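Local structure of replication initiation and membrane attachment protein (Geobacillus stearothermophilus 10, 5WTN) at residues S79-L84 with K103-E108; P36-R41 with E85-L90; E231-L236 with L245-L250. The protein probably takes part in primosome assembly at the start of DNA replication, forms a tetramer, and makes a complex with a primosomal re-initiation protein. One frame throughout, in Å; residues are numbered along the deposited sequence.

Interaction 1: residues S79-L84 with K103-E108; sequences SERLKL and KLFLYE
Arg81 reaches from helix 74-86 to strand 104-109 and meets Tyr107 and Phe105, which sit two residues apart on that strand. With chi1 at -163° and chi2 also extended, the aliphatic part leads away from the helix before the chain bends at chi3 (87°). At the bend, Arg81 CD lies 3.5 Å from Tyr107 CE1, and the two side chains cross at about a right angle. Beyond it, Arg81 NH1 turns to the phenol and makes a hydrogen bond of 3.4 Å to Tyr107 OH, a weak one. The guanidinium and the tyrosine ring are tilted 50° against each other. The same Arg81 NH1 stands over one face of the Phe105 ring, 4.1 Å from Phe105 CE1. Phe105 in turn backs its neighbour: its CB lies 4.0 Å above the Tyr107 ring plane, toward the rim. The stronger polar partners lie elsewhere. Arg81 NE forms a salt bridge to Glu85 one turn on, which probably compensates the buried charge, and Tyr107 OH is hydrogen-bonded to His63 NE2. With an alanine in place of Arg81, a gap would probably open between helix and strand beside Tyr107, and the Glu85 carboxylate would lose this ionic partner, though Thr92 could still bond to it. Strand 104-109 lies between strands 13-17 and 90-95, Arg81 also touches Leu90 and Thr92 of the latter, and helix 40-55 packs on Arg81 through Leu45; this helix-plus-hairpin layout is consistent with a winged-helix domain.

Interaction 2: residues P36-R41 with E85-L90; sequences PLIGCR and EGIGLL
Ile38 and Ile87 meet through methyl groups where the end of helix 24-38 approaches the turn after helix 74-86. Followed outward from CB, which makes no close contact across the interface itself, the Ile38 side chain divides its contacts between its two branches. The short branch, Ile38 CG2, is the one that touches Ile87, 3.6 Å from Ile87 CD1 and 4.0 Å from Ile87 CG2. The long branch starts with CG1 placed between the backbone N and the carbonyl carbon (chi1 68°), which carries it away from Ile87. It then extends to its tip, where Ile38 CD1 ends 4.3 Å from Leu89 CD1, further along the same turn. The two isoleucine side chains slant across one another, and Ile87 CD1 also lies 4.4 Å from Leu37 CB. The order of helices and strands here is consistent with a winged helix, in which helix 74-86 would take the place of the recognition helix and this turn would lead from it into the first wing strand, 90-95. Glycines shape both backbones. Gly39 has a positive phi (90°) and stands at the N-cap position before helix 40-55, while Gly88 (phi 99°) breaks out of helix 74-86, with Gly88 N hydrogen-bonded to Glu85 O at 3.1 Å. Leu84 touches both Ile38 and Leu89, and Leu124 and Phe127 of helix 122-132 cover Leu37. Leu285 of a second subunit packs on Leu37, and Phe161 of that subunit on Ile87.

Interaction 3: residues E231-L236 with L245-L250; sequences EAIKKL and LEMQKL
Between segments 231-236 and 245-250 the backbones are nearest at Ile233 and Met247, with CA of Ile233 8.0 Å from CA of Met247. The contact is carried by side chains, chiefly one long one, Met247. It leaves its helix with chi1 extended (-164°) and then bends at chi2 (112°), which brings its terminal methyl, CE, up to the opposite helix between Ile233 and Leu236. Toward Leu236, Met247 CE lies 3.9 Å from Leu236 CD1 and 4.1 Å from Leu236 CB, touching one branch and the base of that side chain, which the methionine crosses at about a right angle. Toward Ile233 the approach is slanting, with Met247 CE 4.2 Å from Ile233 CG1, the first atom of the longer isoleucine branch. All of these contacts are apolar, no hydrogen bond links the two segments, and the three residues are buried. Other helices of the chain close round the methionine: Phe211 of helix 208-217 touches both Ile233 and Met247, and Leu266 of helix 263-278 touches both Leu236 and Met247. On helix 244-254, Glu246 OE1 accepts a hydrogen bond from Trp273 NE1 of helix 263-278. On helix 227-240, Lys235 points its ammonium to Asp121 of a second subunit in a salt bridge, so that this helix faces both its own domain and the assembly. The arrangement is that of two consecutive helices joined by a short turn and packed within a small helical bundle, consistent with the helical domain shared by DnaB- and DnaD-type primosomal proteins.

Overall arrangement
From the N terminus, residues 36-41 come first, at the junction of helices 24-38 and 40-55. Residues 79-84 open interaction 1 before residues 85-90 close interaction 2, and residues 103-108 close interaction 1 last, so the two contacts cross along the chain. Interaction 2 ties the turn after helix 74-86 to the end of helix 24-38, interaction 1 ties that helix itself to the sheet, and a salt bridge from Glu80 to Arg41 joins them directly. Interaction 3 follows in series, with eight residues between its segments, most of them helical. Its centre is about 47 Å from the centres of the other two, across the chain's centre, yet all three touch a second subunit.

Interaction 1: residues S79-L84 with K103-E108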
loop_
_atom_site.group_PDB
_atom_site.type_symbol
_atom_site.label_atom_id
_atom_site.label_comp_id
_atom_site.label_asym_id
_atom_site.label_seq_id
_atom_site.Cartn_x
_atom_site.Cartn_y
_atom_site.Cartn_z
ATOM N N SER A 79 17.603 -14.065 -18.963
ATOM C CA SER A 79 18.808 -13.850 -18.217
ATOM C C SER A 79 18.411 -13.349 -16.848
ATOM O O SER A 79 18.875 -13.850 -15.823
ATOM C CB SER A 79 19.640 -12.810 -18.926
ATOM O OG SER A 79 20.989 -13.027 -18.608
ATOM N N GLU A 80 17.515 -12.370 -16.844
ATOM C CA GLU A 80 17.076 -11.750 -15.616
ATOM C C GLU A 80 16.231 -12.716 -14.759
ATOM O O GLU A 80 16.393 -12.778 -13.531
ATOM C CB GLU A 80 16.353 -10.446 -15.943
ATOM C CG GLU A 80 17.222 -9.480 -16.762
ATOM C CD GLU A 80 18.580 -9.236 -16.107
ATOM O OE1 GLU A 80 19.642 -9.344 -16.768
ATOM O OE2 GLU A 80 18.599 -8.921 -14.904
ATOM N N ARG A 81 15.382 -13.506 -15.404
ATOM C CA ARG A 81 14.636 -14.518 -14.687
ATOM C C ARG A 81 15.535 -15.369 -13.783
ATOM O O ARG A 81 15.151 -15.763 -12.689
ATOM C CB ARG A 81 13.921 -15.449 -15.662
ATOM C CG ARG A 81 12.824 -16.224 -14.971
ATOM C CD ARG A 81 12.361 -17.435 -15.715
ATOM N NE ARG A 81 13.161 -18.604 -15.393
ATOM C CZ ARG A 81 13.206 -19.681 -16.162
ATOM N NH1 ARG A 81 12.493 -19.702 -17.283
ATOM N NH2 ARG A 81 13.964 -20.724 -15.824
ATOM N N LEU A 82 16.738 -15.638 -14.247
ATOM C CA LEU A 82 17.646 -16.509 -13.539
ATOM C C LEU A 82 18.312 -15.782 -12.360
ATOM O O LEU A 82 18.612 -16.384 -11.337
ATOM C CB LEU A 82 18.692 -17.065 -14.520
ATOM C CG LEU A 82 18.553 -18.482 -15.067
ATOM C CD1 LEU A 82 17.170 -18.734 -15.625
ATOM C CD2 LEU A 82 19.609 -18.675 -16.128
ATOM N N LYS A 83 18.537 -14.484 -12.512
ATOM C CA LYS A 83 19.030 -13.692 -11.405
ATOM C C LYS A 83 18.010 -13.683 -10.286
ATOM O O LYS A 83 18.361 -13.838 -9.134
ATOM C CB LYS A 83 19.338 -12.277 -11.845
ATOM C CG LYS A 83 20.476 -12.230 -12.804
ATOM C CD LYS A 83 20.906 -10.813 -13.031
ATOM C CE LYS A 83 21.901 -10.728 -14.156
ATOM N NZ LYS A 83 22.379 -9.331 -14.236
ATOM N N LEU A 84 16.743 -13.521 -10.639
ATOM C CA LEU A 84 15.687 -13.568 -9.643
ATOM C C LEU A 84 15.652 -14.922 -8.968
ATOM O O LEU A 84 15.422 -14.991 -7.774
ATOM C CB LEU A 84 14.320 -13.211 -10.234
ATOM C CG LEU A 84 14.167 -11.776 -10.719
ATOM C CD1 LEU A 84 12.736 -11.479 -10.997
ATOM C CD2 LEU A 84 14.703 -10.792 -9.721
ATOM N N LYS A 103 6.234 -26.119 -23.550
ATOM C CA LYS A 103 6.393 -26.211 -22.104
ATOM C C LYS A 103 5.405 -25.333 -21.308
ATOM O O LYS A 103 4.945 -24.281 -21.783
ATOM C CB LYS A 103 7.818 -25.820 -21.716
ATOM C CG LYS A 103 8.913 -26.787 -22.107
ATOM C CD LYS A 103 10.242 -26.137 -21.783
ATOM C CE LYS A 103 11.414 -27.091 -21.779
ATOM N NZ LYS A 103 12.636 -26.319 -21.395
ATOM N N LEU A 104 5.089 -25.765 -20.090
ATOM C CA LEU A 104 4.283 -24.948 -19.182
ATOM C C LEU A 104 5.059 -24.601 -17.895
ATOM O O LEU A 104 5.326 -25.481 -17.084
ATOM C CB LEU A 104 2.978 -25.668 -18.835
ATOM C CG LEU A 104 2.085 -25.011 -17.779
ATOM C CD1 LEU A 104 1.680 -23.610 -18.202
ATOM C CD2 LEU A 104 0.865 -25.862 -17.495
ATOM N N PHE A 105 5.396 -23.326 -17.712
ATOM C CA PHE A 105 6.121 -22.874 -16.519
ATOM C C PHE A 105 5.211 -22.363 -15.411
ATOM O O PHE A 105 4.189 -21.734 -15.680
ATOM C CB PHE A 105 7.086 -21.752 -16.878
ATOM C CG PHE A 105 8.206 -22.194 -17.734
ATOM C CD1 PHE A 105 9.330 -22.761 -17.172
ATOM C CD2 PHE A 105 8.132 -22.073 -19.114
ATOM C CE1 PHE A 105 10.381 -23.184 -17.963
ATOM C CE2 PHE A 105 9.180 -22.502 -19.917
ATOM C CZ PHE A 105 10.305 -23.059 -19.338
ATOM N N LEU A 106 5.589 -22.633 -14.166
ATOM C CA LEU A 106 4.946 -22.005 -13.023
ATOM C C LEU A 106 5.947 -21.025 -12.423
ATOM O O LEU A 106 7.014 -21.417 -11.965
ATOM C CB LEU A 106 4.563 -23.065 -11.997
ATOM C CG LEU A 106 3.281 -22.850 -11.191
ATOM C CD1 LEU A 106 2.907 -24.111 -10.430
ATOM C CD2 LEU A 106 3.452 -21.670 -10.256
ATOM N N TYR A 107 5.617 -19.745 -12.450
ATOM C CA TYR A 107 6.478 -18.739 -11.847
ATOM C C TYR A 107 5.926 -18.384 -10.493
ATOM O O TYR A 107 4.905 -17.712 -10.388
ATOM C CB TYR A 107 6.504 -17.492 -12.719
ATOM C CG TYR A 107 7.273 -17.695 -13.987
ATOM C CD1 TYR A 107 8.436 -18.450 -13.997
ATOM C CD2 TYR A 107 6.834 -17.162 -15.182
ATOM C CE1 TYR A 107 9.157 -18.656 -15.166
ATOM C CE2 TYR A 107 7.547 -17.364 -16.362
ATOM C CZ TYR A 107 8.709 -18.113 -16.349
ATOM O OH TYR A 107 9.426 -18.322 -17.509
ATOM N N GLU A 108 6.612 -18.834 -9.451
ATOM C CA GLU A 108 6.128 -18.647 -8.081
ATOM C C GLU A 108 6.886 -17.489 -7.427
ATOM O O GLU A 108 8.071 -17.587 -7.107
ATOM C CB GLU A 108 6.246 -19.971 -7.303
ATOM C CG GLU A 108 6.262 -19.895 -5.786
ATOM C CD GLU A 108 4.884 -19.669 -5.172
ATOM O OE1 GLU A 108 3.880 -19.636 -5.927
ATOM O OE2 GLU A 108 4.807 -19.522 -3.930
#

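Interaction 2: residues P36-R41 with E85-L90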
loop_
_atom_site.group_PDB
_atom_site.type_symbol
_atom_site.label_atom_id
_atom_site.label_comp_id
_atom_site.label_asym_id
_atom_site.label_seq_id
_atom_site.Cartn_x
_atom_site.Cartn_y
_atom_site.Cartn_z
ATOM N N PRO A 36 20.735 -2.853 -6.317
ATOM C CA PRO A 36 22.184 -2.759 -6.568
ATOM C C PRO A 36 22.854 -4.115 -6.841
ATOM O O PRO A 36 23.826 -4.177 -7.590
ATOM C CB PRO A 36 22.714 -2.156 -5.277
ATOM C CG PRO A 36 21.595 -1.296 -4.812
ATOM C CD PRO A 36 20.343 -2.073 -5.128
ATOM N N LEU A 37 22.342 -5.190 -6.257
ATOM C CA LEU A 37 22.927 -6.485 -6.502
ATOM C C LEU A 37 22.506 -7.091 -7.851
ATOM O O LEU A 37 23.358 -7.576 -8.594
ATOM C CB LEU A 37 22.637 -7.432 -5.337
ATOM C CG LEU A 37 23.213 -7.018 -3.965
ATOM C CD1 LEU A 37 23.173 -8.179 -2.973
ATOM C CD2 LEU A 37 24.618 -6.468 -4.081
ATOM N N ILE A 38 21.209 -7.093 -8.166
ATOM C CA ILE A 38 20.725 -7.811 -9.350
ATOM C C ILE A 38 20.562 -6.965 -10.621
ATOM O O ILE A 38 20.420 -7.506 -11.749
ATOM C CB ILE A 38 19.395 -8.518 -9.053
ATOM C CG1 ILE A 38 18.274 -7.502 -8.839
ATOM C CG2 ILE A 38 19.534 -9.420 -7.829
ATOM C CD1 ILE A 38 16.905 -8.150 -8.677
ATOM N N GLY A 39 20.597 -5.647 -10.433
ATOM C CA GLY A 39 20.487 -4.701 -11.521
ATOM C C GLY A 39 19.059 -4.290 -11.807
ATOM O O GLY A 39 18.112 -4.976 -11.417
ATOM N N CYS A 40 18.914 -3.175 -12.526
ATOM C CA CYS A 40 17.617 -2.583 -12.839
ATOM C C CYS A 40 16.678 -3.438 -13.692
ATOM O O CYS A 40 15.456 -3.395 -13.495
ATOM C CB CYS A 40 17.814 -1.208 -13.480
ATOM S SG CYS A 40 18.579 -1.160 -15.142
ATOM N N ARG A 41 17.217 -4.200 -14.640
ATOM C CA ARG A 41 16.323 -4.932 -15.539
ATOM C C ARG A 41 15.629 -6.029 -14.780
ATOM O O ARG A 41 14.443 -6.224 -14.950
ATOM C CB ARG A 41 17.038 -5.507 -16.764
ATOM C CG ARG A 41 17.874 -4.506 -17.536
ATOM C CD ARG A 41 18.520 -5.170 -18.737
ATOM N NE ARG A 41 19.970 -5.007 -18.765
ATOM C CZ ARG A 41 20.840 -5.951 -18.416
ATOM N NH1 ARG A 41 20.407 -7.139 -18.014
ATOM N NH2 ARG A 41 22.146 -5.710 -18.472
ATOM N N GLU A 85 15.914 -15.988 -9.715
ATOM C CA GLU A 85 15.907 -17.336 -9.147
ATOM C C GLU A 85 17.011 -17.550 -8.108
ATOM O O GLU A 85 16.743 -17.968 -6.981
ATOM C CB GLU A 85 16.023 -18.382 -10.257
ATOM C CG GLU A 85 14.745 -18.588 -11.054
ATOM C CD GLU A 85 14.854 -19.727 -12.048
ATOM O OE1 GLU A 85 15.658 -20.652 -11.808
ATOM O OE2 GLU A 85 14.137 -19.697 -13.070
ATOM N N GLY A 86 18.250 -17.267 -8.499
ATOM C CA GLY A 86 19.400 -17.494 -7.663
ATOM C C GLY A 86 19.350 -16.673 -6.408
ATOM O O GLY A 86 19.756 -17.148 -5.347
ATOM N N ILE A 87 18.815 -15.462 -6.499
ATOM C CA ILE A 87 18.791 -14.593 -5.331
ATOM C C ILE A 87 17.584 -14.835 -4.404
ATOM O O ILE A 87 17.431 -14.162 -3.392
ATOM C CB ILE A 87 18.962 -13.096 -5.689
ATOM C CG1 ILE A 87 19.667 -12.369 -4.534
ATOM C CG2 ILE A 87 17.626 -12.440 -5.980
ATOM C CD1 ILE A 87 20.563 -11.297 -4.956
ATOM N N GLY A 88 16.742 -15.797 -4.755
ATOM C CA GLY A 88 15.675 -16.211 -3.882
ATOM C C GLY A 88 14.318 -15.626 -4.207
ATOM O O GLY A 88 13.299 -16.105 -3.703
ATOM N N LEU A 89 14.312 -14.595 -5.051
ATOM C CA LEU A 89 13.096 -13.873 -5.449
ATOM C C LEU A 89 12.052 -14.652 -6.289
ATOM O O LEU A 89 10.897 -14.245 -6.372
ATOM C CB LEU A 89 13.473 -12.560 -6.117
ATOM C CG LEU A 89 14.028 -11.522 -5.117
ATOM C CD1 LEU A 89 14.507 -10.249 -5.798
ATOM C CD2 LEU A 89 13.002 -11.180 -4.015
ATOM N N LEU A 90 12.453 -15.745 -6.935
ATOM C CA LEU A 90 11.510 -16.479 -7.759
ATOM C C LEU A 90 11.773 -17.971 -7.790
ATOM O O LEU A 90 12.895 -18.400 -8.042
ATOM C CB LEU A 90 11.496 -15.912 -9.195
ATOM C CG LEU A 90 10.679 -16.696 -10.244
ATOM C CD1 LEU A 90 9.191 -16.386 -10.210
ATOM C CD2 LEU A 90 11.237 -16.521 -11.646
#

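Interaction 3: residues E231-L236 with L245-L250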
loop_
_atom_site.group_PDB
_atom_site.type_symbol
_atom_site.label_atom_id
_atom_site.label_comp_id
_atom_site.label_asym_id
_atom_site.label_seq_id
_atom_site.Cartn_x
_atom_site.Cartn_y
_atom_site.Cartn_z
ATOM N N GLU A 231 2.446 -25.180 25.694
ATOM C CA GLU A 231 1.746 -24.029 25.150
ATOM C C GLU A 231 0.393 -24.486 24.604
ATOM O O GLU A 231 -0.624 -23.828 24.805
ATOM C CB GLU A 231 2.604 -23.384 24.054
ATOM C CG GLU A 231 2.017 -22.142 23.383
ATOM C CD GLU A 231 2.863 -21.662 22.192
ATOM O OE1 GLU A 231 2.341 -20.876 21.359
ATOM O OE2 GLU A 231 4.051 -22.068 22.086
ATOM N N ALA A 232 0.378 -25.640 23.942
ATOM C CA ALA A 232 -0.831 -26.140 23.302
ATOM C C ALA A 232 -1.850 -26.574 24.341
ATOM O O ALA A 232 -3.053 -26.313 24.214
ATOM C CB ALA A 232 -0.488 -27.293 22.399
ATOM N N ILE A 233 -1.359 -27.259 25.363
ATOM C CA ILE A 233 -2.194 -27.699 26.468
ATOM C C ILE A 233 -2.915 -26.513 27.091
ATOM O O ILE A 233 -4.131 -26.546 27.258
ATOM C CB ILE A 233 -1.350 -28.421 27.522
ATOM C CG1 ILE A 233 -0.987 -29.825 27.024
ATOM C CG2 ILE A 233 -2.068 -28.457 28.864
ATOM C CD1 ILE A 233 -0.230 -30.651 28.031
ATOM N N LYS A 234 -2.148 -25.469 27.402
ATOM C CA LYS A 234 -2.666 -24.225 27.950
ATOM C C LYS A 234 -3.844 -23.696 27.140
ATOM O O LYS A 234 -4.889 -23.378 27.694
ATOM C CB LYS A 234 -1.548 -23.174 27.980
ATOM C CG LYS A 234 -0.939 -22.904 29.352
ATOM C CD LYS A 234 0.434 -22.218 29.239
ATOM C CE LYS A 234 0.352 -20.795 28.685
ATOM N NZ LYS A 234 1.656 -20.288 28.106
ATOM N N LYS A 235 -3.680 -23.609 25.825
ATOM C CA LYS A 235 -4.713 -23.016 24.982
ATOM C C LYS A 235 -5.930 -23.905 24.975
ATOM O O LYS A 235 -7.058 -23.419 24.977
ATOM C CB LYS A 235 -4.217 -22.807 23.553
ATOM C CG LYS A 235 -2.883 -22.098 23.447
ATOM C CD LYS A 235 -2.748 -21.413 22.093
ATOM C CE LYS A 235 -1.419 -20.674 21.952
ATOM N NZ LYS A 235 -1.150 -20.352 20.519
ATOM N N LEU A 236 -5.696 -25.212 24.964
ATOM C CA LEU A 236 -6.793 -26.164 24.911
ATOM C C LEU A 236 -7.612 -26.115 26.205
ATOM O O LEU A 236 -8.847 -26.030 26.182
ATOM C CB LEU A 236 -6.245 -27.554 24.642
ATOM C CG LEU A 236 -5.786 -27.681 23.190
ATOM C CD1 LEU A 236 -5.062 -29.004 22.942
ATOM C CD2 LEU A 236 -6.986 -27.524 22.263
ATOM N N LEU A 245 -7.181 -33.824 35.140
ATOM C CA LEU A 245 -7.368 -35.273 35.040
ATOM C C LEU A 245 -7.848 -35.638 33.650
ATOM O O LEU A 245 -7.395 -36.617 33.069
ATOM C CB LEU A 245 -8.368 -35.785 36.078
ATOM C CG LEU A 245 -7.757 -36.366 37.353
ATOM C CD1 LEU A 245 -8.833 -36.997 38.236
ATOM C CD2 LEU A 245 -6.661 -37.375 37.000
ATOM N N GLU A 246 -8.763 -34.837 33.114
ATOM C CA GLU A 246 -9.233 -35.052 31.756
ATOM C C GLU A 246 -8.147 -34.803 30.689
ATOM O O GLU A 246 -8.064 -35.549 29.708
ATOM C CB GLU A 246 -10.519 -34.251 31.484
ATOM C CG GLU A 246 -11.746 -34.726 32.277
ATOM C CD GLU A 246 -12.251 -36.121 31.872
ATOM O OE1 GLU A 246 -12.828 -36.266 30.764
ATOM O OE2 GLU A 246 -12.090 -37.080 32.665
ATOM N N MET A 247 -7.163 -33.930 30.874
ATOM C CA MET A 247 -6.138 -33.798 29.860
ATOM C C MET A 247 -5.137 -34.760 30.033
ATOM O O MET A 247 -4.397 -35.015 29.212
ATOM C CB MET A 247 -5.449 -32.502 29.869
ATOM C CG MET A 247 -4.720 -32.291 28.600
ATOM S SD MET A 247 -5.523 -31.021 27.822
ATOM C CE MET A 247 -4.916 -31.005 26.334
ATOM N N GLN A 248 -5.119 -35.307 31.157
ATOM C CA GLN A 248 -4.270 -36.466 31.321
ATOM C C GLN A 248 -4.743 -37.571 30.383
ATOM O O GLN A 248 -3.934 -38.133 29.646
ATOM C CB GLN A 248 -4.263 -36.941 32.769
ATOM C CG GLN A 248 -3.268 -38.053 33.050
ATOM C CD GLN A 248 -3.316 -38.521 34.493
ATOM O OE1 GLN A 248 -3.564 -37.726 35.407
ATOM N NE2 GLN A 248 -3.088 -39.819 34.708
ATOM N N LYS A 249 -6.046 -37.854 30.386
ATOM C CA LYS A 249 -6.596 -38.866 29.489
ATOM C C LYS A 249 -6.274 -38.541 28.033
ATOM O O LYS A 249 -5.659 -39.352 27.342
ATOM C CB LYS A 249 -8.108 -39.051 29.674
ATOM C CG LYS A 249 -8.496 -40.156 30.657
ATOM C CD LYS A 249 -9.938 -40.651 30.415
ATOM C CE LYS A 249 -10.919 -39.481 30.263
ATOM N NZ LYS A 249 -12.375 -39.857 30.146
ATOM N N LEU A 250 -6.668 -37.349 27.592
ATOM C CA LEU A 250 -6.442 -36.913 26.223
ATOM C C LEU A 250 -4.986 -37.080 25.810
ATOM O O LEU A 250 -4.684 -37.557 24.717
ATOM C CB LEU A 250 -6.839 -35.452 26.069
ATOM C CG LEU A 250 -8.274 -35.118 26.461
ATOM C CD1 LEU A 250 -8.548 -33.636 26.211
ATOM C CD2 LEU A 250 -9.254 -35.998 25.694
#